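Local structure of putative rhamnosidase (Streptomyces avermitilis, 3W5M) at residues A[346-350]-A[351-355]; A[661-664]-A[665-669]; A[722-725]-A[726-730]; A[828-831]-A[832-836]; A[877-881]-A[882-886]. The protein hydrolyses terminal non-reducing alpha-L-rhamnose from plant rhamnosides such as naringin, rutin, hesperidin and gum arabic, and also carries a calcium-dependent rhamnose-binding module. All blocks are in the same frame, centred on the assembly; numbering follows the deposited sequence.

Contact 1 of 5, residues A[346-350]-A[351-355]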
# COMPACT_ATOMS: atom_id res chain seq x y z
N GLY A 346 -2.70 6.24 7.78
CA GLY A 346 -2.79 5.01 6.97
C GLY A 346 -4.25 4.59 6.81
O GLY A 346 -5.14 5.25 7.34
N TRP A 347 -4.48 3.49 6.08
CA TRP A 347 -5.81 3.05 5.70
C TRP A 347 -6.23 1.85 6.55
O TRP A 347 -5.57 0.80 6.54
CB TRP A 347 -5.80 2.60 4.24
CG TRP A 347 -7.14 2.29 3.64
CD1 TRP A 347 -8.37 2.51 4.19
CD2 TRP A 347 -7.37 1.80 2.32
NE1 TRP A 347 -9.36 2.15 3.29
CE2 TRP A 347 -8.77 1.69 2.15
CE3 TRP A 347 -6.52 1.38 1.28
CZ2 TRP A 347 -9.34 1.21 0.96
CZ3 TRP A 347 -7.07 0.94 0.10
CH2 TRP A 347 -8.48 0.84 -0.05
N THR A 348 -7.30 2.05 7.30
CA THR A 348 -8.04 0.96 7.95
C THR A 348 -9.53 1.14 7.64
O THR A 348 -9.94 2.18 7.09
CB THR A 348 -7.80 0.93 9.47
OG1 THR A 348 -8.04 2.24 10.04
CG2 THR A 348 -6.36 0.46 9.81
N ASP A 349 -10.36 0.14 7.99
CA ASP A 349 -11.80 0.42 7.93
C ASP A 349 -12.16 1.38 9.08
O ASP A 349 -12.35 0.95 10.24
CB ASP A 349 -12.63 -0.88 8.00
CG ASP A 349 -14.15 -0.61 8.08
OD1 ASP A 349 -14.61 0.55 8.13
OD2 ASP A 349 -14.92 -1.61 8.14
N TYR A 350 -12.27 2.67 8.75
CA TYR A 350 -12.41 3.71 9.78
C TYR A 350 -13.68 3.61 10.65
O TYR A 350 -13.76 4.24 11.70
CB TYR A 350 -12.34 5.09 9.15
CG TYR A 350 -11.05 5.32 8.39
CD1 TYR A 350 -9.83 5.46 9.05
CD2 TYR A 350 -11.06 5.38 6.98
CE1 TYR A 350 -8.64 5.67 8.32
CE2 TYR A 350 -9.89 5.57 6.27
CZ TYR A 350 -8.69 5.74 6.94
OH TYR A 350 -7.54 5.95 6.18
N ARG A 351 -14.66 2.85 10.20
CA ARG A 351 -15.84 2.57 11.03
C ARG A 351 -15.44 1.67 12.20
O ARG A 351 -15.97 1.81 13.31
CB ARG A 351 -16.90 1.86 10.20
CG ARG A 351 -17.52 2.68 9.07
CD ARG A 351 -18.19 1.79 8.02
NE ARG A 351 -17.23 1.12 7.13
CZ ARG A 351 -17.58 0.29 6.14
NH1 ARG A 351 -18.87 0.04 5.92
NH2 ARG A 351 -16.65 -0.28 5.37
N LYS A 352 -14.50 0.75 11.97
CA LYS A 352 -14.10 -0.21 12.99
C LYS A 352 -12.88 0.22 13.78
O LYS A 352 -12.82 -0.02 15.00
CB LYS A 352 -13.88 -1.59 12.37
CG LYS A 352 -15.19 -2.16 11.81
CD LYS A 352 -15.07 -3.61 11.44
CE LYS A 352 -16.43 -4.16 11.03
NZ LYS A 352 -16.32 -5.64 10.90
N ARG A 353 -11.91 0.84 13.12
CA ARG A 353 -10.69 1.24 13.84
C ARG A 353 -9.96 2.34 13.07
O ARG A 353 -10.06 2.44 11.82
CB ARG A 353 -9.76 0.04 14.08
CG ARG A 353 -9.06 -0.48 12.82
CD ARG A 353 -8.26 -1.76 13.04
NE ARG A 353 -9.18 -2.87 13.32
CZ ARG A 353 -9.27 -3.48 14.50
NH1 ARG A 353 -8.46 -3.13 15.52
NH2 ARG A 353 -10.16 -4.46 14.67
N VAL A 354 -9.28 3.18 13.82
CA VAL A 354 -8.32 4.11 13.23
C VAL A 354 -7.02 3.94 14.02
O VAL A 354 -7.04 3.69 15.22
CB VAL A 354 -8.84 5.57 13.22
CG1 VAL A 354 -8.94 6.16 14.62
CG2 VAL A 354 -7.99 6.45 12.28
N GLN A 355 -5.88 4.09 13.35
CA GLN A 355 -4.59 3.88 14.02
C GLN A 355 -4.03 5.25 14.42
O GLN A 355 -4.17 6.19 13.66
CB GLN A 355 -3.63 3.13 13.09
CG GLN A 355 -4.12 1.73 12.79
CD GLN A 355 -3.03 0.78 12.31
OE1 GLN A 355 -2.62 -0.16 13.03
NE2 GLN A 355 -2.56 1.02 11.12
O HOH W 1 -5.99 4.02 10.49
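T348, D349 and Y350 curl back onto R351-Q355 in a tight, largely buried turn that delivers the chain into strand 353-360 of the beta-rich domain of the alpha-L-rhamnosidase N-terminal family. D349 organises it through two oxygens. Its backbone O accepts from K352 N at 2.8 Å and from R353 N at 2.9 Å, the two donors arriving from opposite faces of the carbonyl plane, while OD1 is gripped by R351 N (3.1 Å) and by R351 NE (2.9 Å), again from opposite faces, here of the carboxylate. With CG anti to the backbone N (chi1 174°), OD1 comes within reach of R351 N and NE, and a bend of the R351 chain at chi3 brings NE round to the syn side of OD1 to complete a salt bridge; carboxylate and guanidinium planes stand 51° apart. T348 closes the other side of the loop. Its OG1 gives its proton to R353 O at 2.7 Å from well above the carbonyl plane and takes one from a water whose oxygen also accepts from Q355 N at 2.9 Å. Y350 packs by its ring edge: CD1 meets V354 CG2 at 3.8 Å, and OH is tied back to G346 O. The polar ends of K352 and R353 reach D670, at the end of the neighbouring catalytic-domain helix 658-671, so the turn faces a domain boundary. D349 OD1 taking R351 N defines an Asx turn, here superposed on a backbone beta turn closed by D349 O and K352 N.

Contact 2 of 5, residues A[661-664]-A[665-669]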
# COMPACT_ATOMS: atom_id res chain seq x y z
N LEU A 661 1.93 -7.40 7.53
CA LEU A 661 0.86 -8.36 7.22
C LEU A 661 0.01 -8.75 8.42
O LEU A 661 -1.16 -9.06 8.25
CB LEU A 661 1.40 -9.59 6.45
CG LEU A 661 2.05 -9.13 5.15
CD1 LEU A 661 2.74 -10.35 4.55
CD2 LEU A 661 1.06 -8.49 4.18
N THR A 662 0.57 -8.71 9.63
CA THR A 662 -0.25 -8.77 10.86
C THR A 662 -1.33 -7.71 10.86
O THR A 662 -2.50 -8.01 11.10
CB THR A 662 0.60 -8.68 12.16
OG1 THR A 662 1.53 -9.77 12.19
CG2 THR A 662 -0.28 -8.74 13.42
N LYS A 663 -0.95 -6.47 10.59
CA LYS A 663 -1.88 -5.38 10.48
C LYS A 663 -2.92 -5.66 9.39
O LYS A 663 -4.13 -5.50 9.60
CB LYS A 663 -1.13 -4.06 10.16
CG LYS A 663 -2.02 -2.85 10.07
CD LYS A 663 -2.49 -2.65 8.64
CE LYS A 663 -3.23 -1.35 8.49
NZ LYS A 663 -3.73 -1.25 7.10
N TRP A 664 -2.46 -6.09 8.22
CA TRP A 664 -3.39 -6.32 7.11
C TRP A 664 -4.39 -7.45 7.45
O TRP A 664 -5.56 -7.38 7.07
CB TRP A 664 -2.68 -6.62 5.80
CG TRP A 664 -3.68 -6.85 4.68
CD1 TRP A 664 -4.45 -5.91 4.06
CD2 TRP A 664 -4.04 -8.12 4.11
NE1 TRP A 664 -5.25 -6.52 3.11
CE2 TRP A 664 -5.01 -7.86 3.11
CE3 TRP A 664 -3.63 -9.43 4.33
CZ2 TRP A 664 -5.60 -8.88 2.35
CZ3 TRP A 664 -4.20 -10.46 3.55
CH2 TRP A 664 -5.20 -10.17 2.60
N LEU A 665 -3.93 -8.48 8.13
CA LEU A 665 -4.87 -9.58 8.49
C LEU A 665 -5.95 -9.11 9.46
O LEU A 665 -7.06 -9.64 9.46
CB LEU A 665 -4.11 -10.77 9.06
CG LEU A 665 -3.28 -11.55 8.05
CD1 LEU A 665 -2.25 -12.40 8.81
CD2 LEU A 665 -4.20 -12.39 7.18
N VAL A 666 -5.64 -8.10 10.30
CA VAL A 666 -6.68 -7.46 11.06
C VAL A 666 -7.71 -6.81 10.13
O VAL A 666 -8.93 -6.91 10.39
CB VAL A 666 -6.12 -6.40 12.05
CG1 VAL A 666 -7.27 -5.71 12.77
CG2 VAL A 666 -5.22 -7.12 13.04
N ASP A 667 -7.23 -6.15 9.07
CA ASP A 667 -8.15 -5.53 8.08
C ASP A 667 -9.00 -6.62 7.42
O ASP A 667 -10.21 -6.45 7.23
CB ASP A 667 -7.41 -4.80 6.97
CG ASP A 667 -6.59 -3.60 7.45
OD1 ASP A 667 -7.01 -2.90 8.42
OD2 ASP A 667 -5.52 -3.36 6.81
N LEU A 668 -8.36 -7.73 7.07
CA LEU A 668 -9.09 -8.79 6.37
C LEU A 668 -10.20 -9.37 7.25
O LEU A 668 -11.34 -9.53 6.80
CB LEU A 668 -8.13 -9.88 5.94
CG LEU A 668 -8.78 -11.03 5.15
CD1 LEU A 668 -9.27 -10.55 3.78
CD2 LEU A 668 -7.76 -12.14 5.03
N ARG A 669 -9.86 -9.69 8.50
CA ARG A 669 -10.88 -10.11 9.47
C ARG A 669 -11.94 -9.07 9.78
O ARG A 669 -13.09 -9.43 10.00
CB ARG A 669 -10.25 -10.66 10.76
CG ARG A 669 -9.57 -12.01 10.51
CD ARG A 669 -9.03 -12.65 11.77
NE ARG A 669 -8.01 -11.81 12.42
CZ ARG A 669 -6.70 -11.93 12.21
NH1 ARG A 669 -6.21 -12.85 11.38
NH2 ARG A 669 -5.87 -11.14 12.89
O HOH W 2 -3.05 -10.68 12.58
O HOH W 3 -5.45 -3.26 10.68
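W664 lays one face of its indole on L668 and touches L665 CD2 within helix 658-671, one of the helices of the (alpha/alpha)6-barrel catalytic domain, and illustrates how a large ring is seated on the next turn of its own helix. The walk starts at CB, beside the L665 amide. With CG anti to the backbone N (chi1 -180°), the ring stands out from the helix and leans towards the next turn, where L668 lies. CD1, on the five-membered side, passes D667 OD2 at 3.9 Å, with ring and carboxylate planes 82° apart. NE1 leaves the helix to bond A682 O. On the six-membered side CZ3 touches L665 CD2 at 4.1 Å, CH2 meets L668 CD2 at 4.0 Å, and L668 CB sits over one face. Helix 641-654 adds T641 and I644 to this packing, and the W664 side chain is about 8 Å from that of D643, a rhamnose-binding residue. One residue earlier, K663 forms an i to i+4 salt bridge: its chain kinks at chi2 (-91°), and NZ reaches the syn lone pair of D667 OD2 at 2.8 Å. Buried as it is, this ammonium has further acceptors in W347 O and S626 O, so the lysine also ties the helix to two loops. The other carboxylate oxygen, D667 OD1, receives a proton from a water that donates its second one to K663 O, each bond 2.8 Å long.

Contact 3 of 5, residues A[722-725]-A[726-730]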
# COMPACT_ATOMS: atom_id res chain seq x y z
N SER A 722 -11.36 -17.21 12.41
CA SER A 722 -11.80 -16.73 11.07
C SER A 722 -11.63 -17.82 10.01
O SER A 722 -12.43 -17.91 9.09
CB SER A 722 -11.05 -15.45 10.64
OG SER A 722 -9.69 -15.72 10.39
N VAL A 723 -10.59 -18.65 10.17
CA VAL A 723 -10.31 -19.77 9.27
C VAL A 723 -11.44 -20.82 9.40
O VAL A 723 -11.97 -21.27 8.39
CB VAL A 723 -8.92 -20.38 9.55
CG1 VAL A 723 -8.73 -21.74 8.85
CG2 VAL A 723 -7.81 -19.42 9.09
N HIS A 724 -11.80 -21.15 10.64
CA HIS A 724 -12.96 -22.04 10.90
C HIS A 724 -14.21 -21.51 10.20
O HIS A 724 -14.92 -22.28 9.53
CB HIS A 724 -13.22 -22.22 12.42
CG HIS A 724 -14.30 -23.21 12.74
ND1 HIS A 724 -14.04 -24.54 13.02
CD2 HIS A 724 -15.65 -23.08 12.82
CE1 HIS A 724 -15.18 -25.18 13.25
NE2 HIS A 724 -16.17 -24.31 13.14
N ALA A 725 -14.48 -20.21 10.33
CA ALA A 725 -15.68 -19.63 9.75
C ALA A 725 -15.64 -19.68 8.22
O ALA A 725 -16.68 -19.84 7.58
CB ALA A 725 -15.90 -18.21 10.24
N TRP A 726 -14.43 -19.54 7.64
CA TRP A 726 -14.22 -19.59 6.19
C TRP A 726 -14.50 -21.01 5.71
O TRP A 726 -15.20 -21.18 4.71
CB TRP A 726 -12.78 -19.19 5.87
CG TRP A 726 -12.27 -19.33 4.47
CD1 TRP A 726 -11.11 -19.96 4.11
CD2 TRP A 726 -12.79 -18.74 3.28
NE1 TRP A 726 -10.88 -19.80 2.77
CE2 TRP A 726 -11.92 -19.09 2.22
CE3 TRP A 726 -13.94 -17.96 3.00
CZ2 TRP A 726 -12.13 -18.68 0.90
CZ3 TRP A 726 -14.17 -17.57 1.65
CH2 TRP A 726 -13.26 -17.94 0.63
N LEU A 727 -13.99 -22.01 6.44
CA LEU A 727 -14.16 -23.41 6.01
C LEU A 727 -15.63 -23.81 6.07
O LEU A 727 -16.13 -24.58 5.21
CB LEU A 727 -13.31 -24.37 6.86
CG LEU A 727 -11.80 -24.38 6.59
CD1 LEU A 727 -11.04 -25.14 7.67
CD2 LEU A 727 -11.43 -24.88 5.20
N ARG A 728 -16.32 -23.30 7.09
CA ARG A 728 -17.75 -23.53 7.27
C ARG A 728 -18.54 -22.91 6.11
O ARG A 728 -19.44 -23.55 5.54
CB ARG A 728 -18.22 -23.02 8.62
CG ARG A 728 -19.71 -22.90 8.79
CD ARG A 728 -20.02 -22.24 10.11
NE ARG A 728 -19.74 -23.13 11.24
CZ ARG A 728 -19.73 -22.73 12.51
NH1 ARG A 728 -19.97 -21.46 12.81
NH2 ARG A 728 -19.47 -23.61 13.49
N TYR A 729 -18.17 -21.68 5.74
CA TYR A 729 -18.69 -21.04 4.54
C TYR A 729 -18.45 -21.88 3.30
O TYR A 729 -19.36 -22.05 2.48
CB TYR A 729 -18.07 -19.62 4.34
CG TYR A 729 -18.38 -19.04 2.98
CD1 TYR A 729 -19.55 -18.29 2.76
CD2 TYR A 729 -17.52 -19.26 1.89
CE1 TYR A 729 -19.85 -17.78 1.50
CE2 TYR A 729 -17.80 -18.72 0.64
CZ TYR A 729 -18.96 -18.01 0.46
OH TYR A 729 -19.21 -17.51 -0.79
N LEU A 730 -17.25 -22.41 3.14
CA LEU A 730 -16.90 -23.13 1.93
C LEU A 730 -17.64 -24.46 1.83
O LEU A 730 -18.01 -24.89 0.74
CB LEU A 730 -15.39 -23.37 1.87
CG LEU A 730 -14.51 -22.14 1.57
CD1 LEU A 730 -13.06 -22.54 1.74
CD2 LEU A 730 -14.76 -21.55 0.18
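W726 opens its turn of helix 713-732 with a backbone bond to S722 O, N to O 3.0 Å, and rests its CB 3.4 Å from V723 O. Its indole then leads away from the preceding turn, NE1 bonding D697 OD1 and the ring meeting F678, while L730 CD1, four residues on, lies over one face. L727 follows. L727 N bonds V723 O at 2.9 Å, and the methyl pair CD1 of L727 and CG1 of V723 is a looser 4.3 Å apart; both side chains also touch A771 of helix 756-777. The helix belongs to the (alpha/alpha)6 barrel of the catalytic domain, and this flank packs on helix 756-777. R728 is exposed. Beyond its backbone bond to H724 O, it swings its guanidinium to the H724 imidazole with the planes 87° apart: the ring edge, at CD2, stands over the guanidinium face, and NH2 comes within 3.4 Å of NE2 at too poor an angle for a hydrogen bond. H724 has CG anti to its N (chi1 -174°), which stands the ring out from the helix, where the bent R728 chain comes to meet it, and ND1 is held by Y785 OH. Y729 gives its N to A725 O at 3.0 Å and sets CB 3.5 Å from the same oxygen, its ring leading off to stack on H733. L730 N closes the next turn on W726 O.

Contact 4 of 5, residues A[828-831]-A[832-836]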
# COMPACT_ATOMS: atom_id res chain seq x y z
N LEU A 828 0.31 -41.67 -8.56
CA LEU A 828 0.18 -40.96 -9.83
C LEU A 828 0.96 -39.65 -9.89
O LEU A 828 0.84 -38.92 -10.85
CB LEU A 828 -1.30 -40.69 -10.12
CG LEU A 828 -2.07 -41.92 -10.59
CD1 LEU A 828 -3.58 -41.70 -10.51
CD2 LEU A 828 -1.62 -42.29 -12.01
N ARG A 829 1.74 -39.34 -8.86
CA ARG A 829 2.54 -38.11 -8.87
C ARG A 829 3.57 -38.07 -9.98
O ARG A 829 3.72 -37.05 -10.66
CB ARG A 829 3.18 -37.86 -7.50
CG ARG A 829 2.17 -37.41 -6.45
CD ARG A 829 2.86 -37.10 -5.12
NE ARG A 829 3.85 -36.03 -5.23
CZ ARG A 829 3.56 -34.73 -5.06
NH1 ARG A 829 2.32 -34.36 -4.78
NH2 ARG A 829 4.52 -33.82 -5.18
N LYS A 830 4.28 -39.17 -10.19
CA LYS A 830 5.23 -39.29 -11.28
C LYS A 830 4.57 -38.96 -12.62
O LYS A 830 5.10 -38.15 -13.38
CB LYS A 830 5.84 -40.69 -11.31
CG LYS A 830 7.02 -40.84 -12.27
CD LYS A 830 7.72 -42.17 -12.05
CE LYS A 830 8.97 -42.27 -12.89
NZ LYS A 830 8.66 -42.32 -14.35
N ALA A 831 3.42 -39.59 -12.89
CA ALA A 831 2.67 -39.38 -14.13
C ALA A 831 2.22 -37.93 -14.29
O ALA A 831 2.37 -37.35 -15.38
CB ALA A 831 1.46 -40.32 -14.21
N ALA A 832 1.68 -37.35 -13.21
CA ALA A 832 1.22 -35.96 -13.24
C ALA A 832 2.37 -35.01 -13.50
O ALA A 832 2.24 -34.07 -14.30
CB ALA A 832 0.43 -35.59 -11.98
N ALA A 833 3.51 -35.26 -12.87
CA ALA A 833 4.69 -34.42 -13.07
C ALA A 833 5.31 -34.59 -14.47
O ALA A 833 5.79 -33.61 -15.07
CB ALA A 833 5.73 -34.66 -11.98
N ASP A 834 5.32 -35.84 -14.97
CA ASP A 834 5.79 -36.13 -16.33
C ASP A 834 4.98 -35.33 -17.37
O ASP A 834 5.55 -34.77 -18.32
CB ASP A 834 5.65 -37.64 -16.65
CG ASP A 834 6.82 -38.49 -16.09
OD1 ASP A 834 7.89 -37.94 -15.73
OD2 ASP A 834 6.66 -39.74 -16.02
N ARG A 835 3.66 -35.31 -17.18
CA ARG A 835 2.71 -34.59 -18.02
C ARG A 835 2.92 -33.06 -17.97
O ARG A 835 2.73 -32.37 -18.97
CB ARG A 835 1.27 -34.95 -17.61
CG ARG A 835 0.18 -34.35 -18.49
CD ARG A 835 0.46 -34.61 -19.97
NE ARG A 835 -0.55 -34.04 -20.86
CZ ARG A 835 -0.34 -33.81 -22.16
NH1 ARG A 835 0.82 -34.10 -22.72
NH2 ARG A 835 -1.30 -33.29 -22.91
N LEU A 836 3.32 -32.55 -16.80
CA LEU A 836 3.61 -31.13 -16.63
C LEU A 836 4.80 -30.75 -17.47
O LEU A 836 4.75 -29.76 -18.23
CB LEU A 836 3.89 -30.81 -15.16
CG LEU A 836 4.34 -29.38 -14.81
CD1 LEU A 836 3.28 -28.33 -15.20
CD2 LEU A 836 4.67 -29.35 -13.33
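A832 and A833 pack their CB atoms against the carbonyls of L828 and R829 across the first turn of helix 829-842, and here the packing is close: A832 CB lies 3.5 Å from L828 O, and A833 CB 3.4 Å from R829 O. With nothing beyond CB, these two buried residues let other parts of the chain approach the backbone. Y815 and L819 of helix 812-820 rest on A832 and A833 respectively. The same carbonyls take the amides, A832 N to L828 O at 3.0 Å and A833 N to R829 O at 2.9 Å, so L828, in the N-cap position, supplies the first acceptor. The exposed side is slacker. K830 and D834 stand there one turn apart. CG of K830 is anti to its N (chi1 -170°), which stands the lysine chain out from the helix beside D834, yet a bend at chi4 leaves NZ 3.7 Å from D834 OD2, a long salt bridge. D834 N bonds K830 O, and D834 CG lies 3.2 Å from that oxygen without a bond from the carboxylate. The nearby lysine would probably ease the D834 charge. The two arginines find partners beyond the turn: R829 NH1 bonds L819 O, and R835 forms a salt bridge with D810. An i to i+4 ion pair on the exposed side and alanines on the buried one make this an amphipathic helix of the (alpha/alpha)6-barrel domain.

Contact 5 of 5, residues A[877-881]-A[882-886]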
# COMPACT_ATOMS: atom_id res chain seq x y z
N ARG A 877 14.60 -16.29 -21.90
CA ARG A 877 14.58 -14.85 -22.23
C ARG A 877 13.45 -14.47 -23.20
O ARG A 877 13.07 -13.30 -23.33
CB ARG A 877 15.94 -14.40 -22.77
CG ARG A 877 17.05 -14.35 -21.72
CD ARG A 877 18.38 -13.97 -22.33
NE ARG A 877 18.29 -12.71 -23.08
CZ ARG A 877 19.20 -12.26 -23.93
NH1 ARG A 877 20.30 -12.95 -24.16
NH2 ARG A 877 18.99 -11.10 -24.56
N THR A 878 12.90 -15.46 -23.90
CA THR A 878 11.87 -15.15 -24.88
C THR A 878 10.51 -15.24 -24.21
O THR A 878 10.38 -15.85 -23.16
CB THR A 878 11.95 -16.09 -26.11
OG1 THR A 878 11.88 -17.45 -25.67
CG2 THR A 878 13.26 -15.87 -26.86
N PHE A 879 9.49 -14.63 -24.82
CA PHE A 879 8.13 -14.58 -24.23
C PHE A 879 7.35 -15.92 -24.26
O PHE A 879 7.44 -16.64 -25.25
CB PHE A 879 7.29 -13.49 -24.92
CG PHE A 879 5.82 -13.56 -24.61
CD1 PHE A 879 4.96 -14.35 -25.38
CD2 PHE A 879 5.28 -12.85 -23.53
CE1 PHE A 879 3.61 -14.45 -25.07
CE2 PHE A 879 3.93 -12.96 -23.22
CZ PHE A 879 3.09 -13.75 -23.98
N PRO A 880 6.56 -16.25 -23.19
CA PRO A 880 6.48 -15.61 -21.84
C PRO A 880 7.55 -16.12 -20.88
O PRO A 880 7.94 -17.30 -20.93
CB PRO A 880 5.09 -16.03 -21.35
CG PRO A 880 4.83 -17.33 -22.03
CD PRO A 880 5.44 -17.18 -23.40
N SER A 881 8.05 -15.22 -20.04
CA SER A 881 9.14 -15.54 -19.12
C SER A 881 9.36 -14.36 -18.16
O SER A 881 8.72 -13.33 -18.31
CB SER A 881 10.42 -15.90 -19.86
OG SER A 881 10.97 -14.79 -20.58
N TRP A 882 10.23 -14.55 -17.17
CA TRP A 882 10.70 -13.47 -16.33
C TRP A 882 11.76 -12.65 -17.09
O TRP A 882 11.91 -11.44 -16.86
CB TRP A 882 11.24 -14.00 -14.98
CG TRP A 882 10.14 -14.65 -14.15
CD1 TRP A 882 9.15 -14.01 -13.46
CD2 TRP A 882 9.91 -16.05 -13.96
NE1 TRP A 882 8.31 -14.92 -12.86
CE2 TRP A 882 8.75 -16.18 -13.16
CE3 TRP A 882 10.56 -17.21 -14.40
CZ2 TRP A 882 8.23 -17.44 -12.77
CZ3 TRP A 882 10.04 -18.45 -14.02
CH2 TRP A 882 8.89 -18.55 -13.22
N GLY A 883 12.49 -13.32 -17.98
CA GLY A 883 13.57 -12.69 -18.72
C GLY A 883 13.03 -11.72 -19.77
O GLY A 883 13.64 -10.69 -20.04
N TYR A 884 11.90 -12.08 -20.37
CA TYR A 884 11.33 -11.26 -21.44
C TYR A 884 11.15 -9.79 -21.00
O TYR A 884 11.70 -8.91 -21.64
CB TYR A 884 10.04 -11.89 -21.95
CG TYR A 884 9.23 -11.00 -22.87
CD1 TYR A 884 9.61 -10.80 -24.21
CD2 TYR A 884 8.09 -10.35 -22.40
CE1 TYR A 884 8.85 -9.99 -25.05
CE2 TYR A 884 7.34 -9.54 -23.22
CZ TYR A 884 7.71 -9.35 -24.54
OH TYR A 884 6.92 -8.52 -25.33
N PRO A 885 10.43 -9.53 -19.87
CA PRO A 885 10.24 -8.13 -19.43
C PRO A 885 11.52 -7.44 -19.04
O PRO A 885 11.68 -6.26 -19.32
CB PRO A 885 9.27 -8.26 -18.23
CG PRO A 885 8.55 -9.54 -18.48
CD PRO A 885 9.58 -10.46 -19.10
N ILE A 886 12.46 -8.19 -18.44
CA ILE A 886 13.77 -7.66 -18.07
C ILE A 886 14.55 -7.16 -19.29
O ILE A 886 15.19 -6.09 -19.23
CB ILE A 886 14.59 -8.66 -17.24
CG1 ILE A 886 13.83 -8.95 -15.93
CG2 ILE A 886 15.98 -8.10 -16.98
CD1 ILE A 886 14.55 -9.83 -14.93
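S881 and Y884 meet through a capping bond at the start of helix 883-887 of the (alpha/alpha)6-barrel catalytic domain: Y884 N donates to S881 OG at 2.9 Å. The serine hydroxyl in turn gives its proton to T878 O, also at 2.9 Å, from well above the carbonyl plane. OG can serve both because chi1, 67°, sets it between the backbone N and the carbonyl carbon, within reach of Y884 N. Among the aromatic contacts, the edge of F879 points to the face of Y884, a T-shaped pair with centroids 5.3 Å apart and planes at 70°. F879 CB lies over the same tyrosine ring, 3.7 Å from its centroid, as a CH-pi contact. Weaker contacts involve carbonyls: Y884 CA approaches R877 O at 3.3 Å, and P885 CD comes to 3.1 Å from S881 O, where proline has no N-H to give. Beyond the two segments, Y884 OH bonds I900 O and K888 NZ, W882 NE1 bonds Y919 O, and R877 forms a salt bridge with D887. With a cis peptide before P880 turning the chain, a single hydroxyl both receives a helix-end amide and ties back the preceding loop, so the start of the helix and the loop before it are fixed together.

The five contacts follow one another along the chain, contact 1 in the beta-rich domain of the alpha-L-rhamnosidase N-terminal family and contacts 2 to 5 in the (alpha/alpha)6-barrel catalytic domain. Contacts 1 and 2 lie 11 Å apart between centres and touch, R353 packing on V666, so the strand-entry turn and helix 658-671 meet at the domain interface. Contact 3, on helix 713-732, is 16 Å from contact 2 between centres and joins it through R669 against S722. Contacts 4 and 5 come later in the chain, with centres 26 Å apart; the centre of contact 5 is 39 Å from that of contact 3. Together they sample one domain interface and several helices of the barrel that carries rhamnose-binding residues.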